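Local structure of glutathione s-transferase I (1AXD) at residues 101-106 with 166-171; 108-112 with 134-138. The protein catalyses glutathione transfer to electrophilic compounds, and so detoxifies herbicides in maize, where it works as a two-subunit enzyme. All blocks are in the same frame, centred on the assembly; numbering follows the deposited sequence.

Contact 1. Residues 101-106 with 166-171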
loop_
_atom_site.group_PDB
_atom_site.type_symbol
_atom_site.label_atom_id
_atom_site.label_comp_id
_atom_site.label_asym_id
_atom_site.label_seq_id
_atom_site.Cartn_x
_atom_site.Cartn_y
_atom_site.Cartn_z
ATOM N N GLU A 101 -1.483 -8.087 -0.220
ATOM C CA GLU A 101 -1.949 -8.190 1.163
ATOM C C GLU A 101 -2.759 -7.002 1.529
ATOM O O GLU A 101 -3.844 -7.150 2.066
ATOM C CB GLU A 101 -0.757 -8.269 2.112
ATOM C CG GLU A 101 -1.120 -8.199 3.585
ATOM C CD GLU A 101 -0.904 -6.817 4.192
ATOM O OE1 GLU A 101 0.203 -6.245 4.032
ATOM O OE2 GLU A 101 -1.842 -6.306 4.841
ATOM N N ALA A 102 -2.254 -5.823 1.196
ATOM C CA ALA A 102 -2.912 -4.575 1.535
ATOM C C ALA A 102 -4.100 -4.273 0.734
ATOM O O ALA A 102 -5.108 -3.913 1.287
ATOM C CB ALA A 102 -1.884 -3.409 1.463
ATOM N N ASN A 103 -4.012 -4.455 -0.571
ATOM C CA ASN A 103 -5.109 -4.131 -1.474
ATOM C C ASN A 103 -6.056 -5.231 -1.819
ATOM O O ASN A 103 -7.011 -4.984 -2.542
ATOM C CB ASN A 103 -4.517 -3.570 -2.765
ATOM C CG ASN A 103 -3.461 -2.520 -2.507
ATOM O OD1 ASN A 103 -2.424 -2.520 -3.133
ATOM N ND2 ASN A 103 -3.731 -1.619 -1.576
ATOM N N GLN A 104 -5.818 -6.433 -1.303
ATOM C CA GLN A 104 -6.660 -7.579 -1.615
ATOM C C GLN A 104 -7.117 -8.337 -0.415
ATOM O O GLN A 104 -8.301 -8.359 -0.129
ATOM C CB GLN A 104 -5.882 -8.529 -2.517
ATOM C CG GLN A 104 -6.682 -9.126 -3.617
ATOM C CD GLN A 104 -7.070 -8.108 -4.657
ATOM O OE1 GLN A 104 -6.243 -7.336 -5.119
ATOM N NE2 GLN A 104 -8.337 -8.120 -5.044
ATOM N N TYR A 105 -6.181 -8.958 0.289
ATOM C CA TYR A 105 -6.480 -9.782 1.456
ATOM C C TYR A 105 -7.039 -9.011 2.591
ATOM O O TYR A 105 -8.206 -9.180 2.917
ATOM C CB TYR A 105 -5.201 -10.497 1.871
ATOM C CG TYR A 105 -5.332 -11.561 2.927
ATOM C CD1 TYR A 105 -5.599 -12.886 2.581
ATOM C CD2 TYR A 105 -5.097 -11.265 4.263
ATOM C CE1 TYR A 105 -5.615 -13.883 3.536
ATOM C CE2 TYR A 105 -5.115 -12.256 5.227
ATOM C CZ TYR A 105 -5.372 -13.561 4.862
ATOM O OH TYR A 105 -5.380 -14.540 5.823
ATOM N N THR A 106 -6.220 -8.167 3.204
ATOM C CA THR A 106 -6.657 -7.354 4.328
ATOM C C THR A 106 -7.875 -6.504 3.988
ATOM O O THR A 106 -8.744 -6.362 4.831
ATOM C CB THR A 106 -5.508 -6.476 4.829
ATOM O OG1 THR A 106 -4.392 -7.317 5.148
ATOM C CG2 THR A 106 -5.924 -5.675 6.074
ATOM N N ASN A 166 3.652 -10.145 6.638
ATOM C CA ASN A 166 2.683 -9.053 6.618
ATOM C C ASN A 166 1.233 -9.495 6.735
ATOM O O ASN A 166 0.368 -8.653 6.918
ATOM C CB ASN A 166 2.879 -8.207 5.356
ATOM C CG ASN A 166 3.994 -7.173 5.495
ATOM O OD1 ASN A 166 4.765 -7.203 6.441
ATOM N ND2 ASN A 166 4.065 -6.243 4.542
ATOM N N HIS A 167 0.971 -10.797 6.600
ATOM C CA HIS A 167 -0.384 -11.357 6.694
ATOM C C HIS A 167 -0.697 -11.925 8.061
ATOM O O HIS A 167 -1.837 -12.256 8.301
ATOM C CB HIS A 167 -0.550 -12.532 5.728
ATOM C CG HIS A 167 -0.625 -12.159 4.281
ATOM N ND1 HIS A 167 0.492 -12.045 3.480
ATOM C CD2 HIS A 167 -1.690 -11.966 3.468
ATOM C CE1 HIS A 167 0.118 -11.798 2.236
ATOM N NE2 HIS A 167 -1.201 -11.746 2.202
ATOM N N VAL A 168 0.276 -12.065 8.955
ATOM C CA VAL A 168 -0.044 -12.693 10.218
ATOM C C VAL A 168 -0.955 -11.988 11.157
ATOM O O VAL A 168 -1.953 -12.587 11.532
ATOM C CB VAL A 168 1.200 -13.308 10.957
ATOM C CG1 VAL A 168 2.165 -13.956 9.956
ATOM C CG2 VAL A 168 1.893 -12.306 11.842
ATOM N N SER A 169 -0.686 -10.718 11.485
ATOM C CA SER A 169 -1.512 -9.961 12.439
ATOM C C SER A 169 -3.009 -9.986 12.170
ATOM O O SER A 169 -3.773 -10.071 13.119
ATOM C CB SER A 169 -1.016 -8.522 12.591
ATOM O OG SER A 169 -1.110 -7.828 11.365
ATOM N N VAL A 170 -3.436 -9.869 10.914
ATOM C CA VAL A 170 -4.864 -9.942 10.625
ATOM C C VAL A 170 -5.345 -11.365 10.627
ATOM O O VAL A 170 -6.468 -11.607 11.049
ATOM C CB VAL A 170 -5.258 -9.314 9.267
ATOM C CG1 VAL A 170 -5.126 -7.792 9.327
ATOM C CG2 VAL A 170 -4.423 -9.902 8.134
ATOM N N THR A 171 -4.517 -12.304 10.169
ATOM C CA THR A 171 -4.923 -13.701 10.116
ATOM C C THR A 171 -5.014 -14.303 11.466
ATOM O O THR A 171 -5.881 -15.123 11.688
ATOM C CB THR A 171 -4.030 -14.531 9.190
ATOM O OG1 THR A 171 -3.930 -13.862 7.931
ATOM C CG2 THR A 171 -4.665 -15.906 8.920
#

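Contact 2. Residues 108-112 with 134-138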
loop_
_atom_site.group_PDB
_atom_site.type_symbol
_atom_site.label_atom_id
_atom_site.label_comp_id
_atom_site.label_asym_id
_atom_site.label_seq_id
_atom_site.Cartn_x
_atom_site.Cartn_y
_atom_site.Cartn_z
ATOM N N ALA A 108 -10.388 -7.272 2.307
ATOM C CA ALA A 108 -11.593 -8.081 2.408
ATOM C C ALA A 108 -11.789 -8.467 3.825
ATOM O O ALA A 108 -12.919 -8.576 4.268
ATOM C CB ALA A 108 -11.479 -9.325 1.504
ATOM N N LEU A 109 -10.693 -8.647 4.547
ATOM C CA LEU A 109 -10.748 -9.037 5.945
ATOM C C LEU A 109 -11.164 -7.967 6.888
ATOM O O LEU A 109 -11.889 -8.258 7.825
ATOM C CB LEU A 109 -9.405 -9.603 6.386
ATOM C CG LEU A 109 -9.374 -11.112 6.556
ATOM C CD1 LEU A 109 -7.999 -11.547 7.069
ATOM C CD2 LEU A 109 -10.477 -11.508 7.547
ATOM N N ASN A 110 -10.729 -6.734 6.649
ATOM C CA ASN A 110 -11.052 -5.598 7.519
ATOM C C ASN A 110 -12.511 -5.441 7.909
ATOM O O ASN A 110 -12.810 -5.315 9.083
ATOM C CB ASN A 110 -10.540 -4.306 6.900
ATOM C CG ASN A 110 -9.798 -3.459 7.888
ATOM O OD1 ASN A 110 -8.577 -3.501 7.955
ATOM N ND2 ASN A 110 -10.535 -2.695 8.686
ATOM N N PRO A 111 -13.432 -5.426 6.941
ATOM C CA PRO A 111 -14.837 -5.281 7.327
ATOM C C PRO A 111 -15.226 -6.387 8.250
ATOM O O PRO A 111 -15.854 -6.140 9.262
ATOM C CB PRO A 111 -15.562 -5.424 5.995
ATOM C CG PRO A 111 -14.592 -4.849 5.027
ATOM C CD PRO A 111 -13.292 -5.454 5.475
ATOM N N ILE A 112 -14.802 -7.597 7.911
ATOM C CA ILE A 112 -15.098 -8.796 8.669
ATOM C C ILE A 112 -14.595 -8.746 10.097
ATOM O O ILE A 112 -15.391 -8.853 11.016
ATOM C CB ILE A 112 -14.540 -10.037 7.919
ATOM C CG1 ILE A 112 -15.218 -10.149 6.551
ATOM C CG2 ILE A 112 -14.772 -11.337 8.728
ATOM C CD1 ILE A 112 -14.708 -11.298 5.709
ATOM N N ASN A 134 -18.519 -9.726 2.377
ATOM C CA ASN A 134 -17.072 -9.658 2.420
ATOM C C ASN A 134 -16.472 -11.017 2.395
ATOM O O ASN A 134 -15.357 -11.165 1.925
ATOM C CB ASN A 134 -16.605 -8.859 3.623
ATOM C CG ASN A 134 -16.680 -7.379 3.378
ATOM O OD1 ASN A 134 -17.459 -6.678 3.994
ATOM N ND2 ASN A 134 -15.882 -6.902 2.440
ATOM N N LEU A 135 -17.203 -12.019 2.872
ATOM C CA LEU A 135 -16.707 -13.392 2.846
ATOM C C LEU A 135 -16.637 -13.837 1.430
ATOM O O LEU A 135 -15.826 -14.686 1.111
ATOM C CB LEU A 135 -17.596 -14.338 3.659
ATOM C CG LEU A 135 -17.214 -14.561 5.129
ATOM C CD1 LEU A 135 -18.297 -15.402 5.813
ATOM C CD2 LEU A 135 -15.840 -15.261 5.248
ATOM N N GLU A 136 -17.474 -13.274 0.569
ATOM C CA GLU A 136 -17.430 -13.644 -0.835
ATOM C C GLU A 136 -16.236 -13.006 -1.447
ATOM O O GLU A 136 -15.470 -13.676 -2.111
ATOM C CB GLU A 136 -18.705 -13.224 -1.559
ATOM C CG GLU A 136 -19.918 -14.010 -1.110
ATOM C CD GLU A 136 -20.817 -14.425 -2.261
ATOM O OE1 GLU A 136 -20.294 -14.934 -3.280
ATOM O OE2 GLU A 136 -22.051 -14.256 -2.139
ATOM N N LYS A 137 -16.028 -11.729 -1.169
ATOM C CA LYS A 137 -14.881 -11.021 -1.710
ATOM C C LYS A 137 -13.605 -11.746 -1.340
ATOM O O LYS A 137 -12.817 -12.061 -2.214
ATOM C CB LYS A 137 -14.886 -9.570 -1.206
ATOM C CG LYS A 137 -16.154 -8.822 -1.619
ATOM C CD LYS A 137 -16.222 -7.395 -1.074
ATOM C CE LYS A 137 -17.553 -6.719 -1.445
ATOM N NZ LYS A 137 -17.781 -5.437 -0.704
ATOM N N LEU A 138 -13.447 -12.068 -0.066
ATOM C CA LEU A 138 -12.268 -12.774 0.429
ATOM C C LEU A 138 -12.124 -14.127 -0.229
ATOM O O LEU A 138 -11.012 -14.534 -0.544
ATOM C CB LEU A 138 -12.393 -12.960 1.944
ATOM C CG LEU A 138 -11.282 -13.687 2.687
ATOM C CD1 LEU A 138 -9.952 -12.924 2.504
ATOM C CD2 LEU A 138 -11.664 -13.782 4.178
#

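Contact 1. Residues 101-106 with 166-171
Tyr105, Glu101 and His167 carry this contact, which lies inside the all-helical C-terminal domain of the glutathione transferase fold: the long helix 88-122 meets residues 166-171, which lead into helix 168-174. Across this contact the imidazole of His167 is held from two directions. Glu101 lays its aliphatic part over one face, CG sitting 3.8 Å from the centroid of the His167 ring and almost exactly above its centre, a CH-pi contact. Tyr105 offers a ring face to the imidazole edge, a T-shaped pair with centroids 4.9 Å apart and planes at 82°. The edge atom pointing in is His167 CD2, 3.6 Å from Tyr105 CD2, toward the rim of the phenol ring rather than over its middle. Outside the two segments, NE2, the neighbouring atom on the imidazole rim, is hydrogen-bonded to the hydroxyl of Tyr145, whose ring also meets Tyr105.

Swinging CG of Glu101 anti to the backbone N (chi1 173°) sends that chain across to His167, and a bend at chi2 then carries the carboxylate past the imidazole toward the backbone of Asn166. Here Glu101 CD stands 3.5 Å from Asn166 O, and the charge is met by a salt bridge from OE2 to Arg68 of helix 67-78, so the buried acid has a partner close by. Helix 88-122 widens into a pi-type turn at this point, with Thr106 N bonded to Glu101 O.

Val170 presses on the edge of the phenol ring through CG2, 3.8 Å from Tyr105 CE2. Beyond it the hydroxyls form a relay: Tyr105 OH donates to Thr171 OG1 at 2.6 Å, and Thr171 OG1 donates in turn to His167 O at 2.7 Å, which Thr171 N approaches from the opposite face of the carbonyl plane.

Contact 2. Residues 108-112 with 134-138
Asn134 opens the run by meeting Pro111 and Ile112 across an antiparallel helix pair, the hairpin of helices 88-122 and 128-151 in the glutathione transferase C-terminal domain. The two short segments run at 155° to each other, with axes 8.7 Å apart at closest approach.

With CG of Asn134 beside its own backbone N (chi1 -81°), the amide swings over to Pro111, the two side chains running roughly perpendicular; Asn134 CG is 3.5 Å from Pro111 CB. Its CB does separate work, packing 3.5 Å from Ile112 CG1 as the Asn134 and Ile112 side chains run alongside, pointing opposite ways. An alanine here would keep that CB but take away the amide, and the Pro111 ring would probably be left with a gap beside it. Pro111 marks a kink in its helix, because its nitrogen has no hydrogen to bond to the preceding turn.

Leu135 starts out pointing away from the partner helix, yet its chain curls back far enough for CD2 to lie 4.1 Å from Ile112 CD1. Lys137 borders the contact: its CB comes near the methyl of Ala108, while the rest of the chain leads off and NZ makes a salt bridge with Glu133 on its own helix.

One residue further on, Leu138 brings its backbone in where Ala108 offers just a methyl; Ala108 CB is 3.7 Å from Leu138 CA, and the small side chain allows this close approach of the helices. The isobutyl group of Leu138 then reaches across to both Ile112 and Leu109, and toward Leu109 it is methyl against methyl, Leu138 CD2 lying 4.2 Å from Leu109 CD2.

From the N terminus the chain first builds the thioredoxin-like domain, then enters helix 88-122, which supplies the first segment of both contacts one after the other. It turns back along helix 128-151, and contact 2 closes the shorter loop there. Beyond helix 162-165 the chain returns to helix 88-122 once more, where contact 1 closes the longer loop, so contact 2 is nested inside contact 1. Helix 88-122 is thus tied to 128-151 on one side and to 168-174 on another. The two contacts, about 11 Å apart between centres, also touch directly: Val170 CG2 packs 4.1 Å from Leu109 CD1.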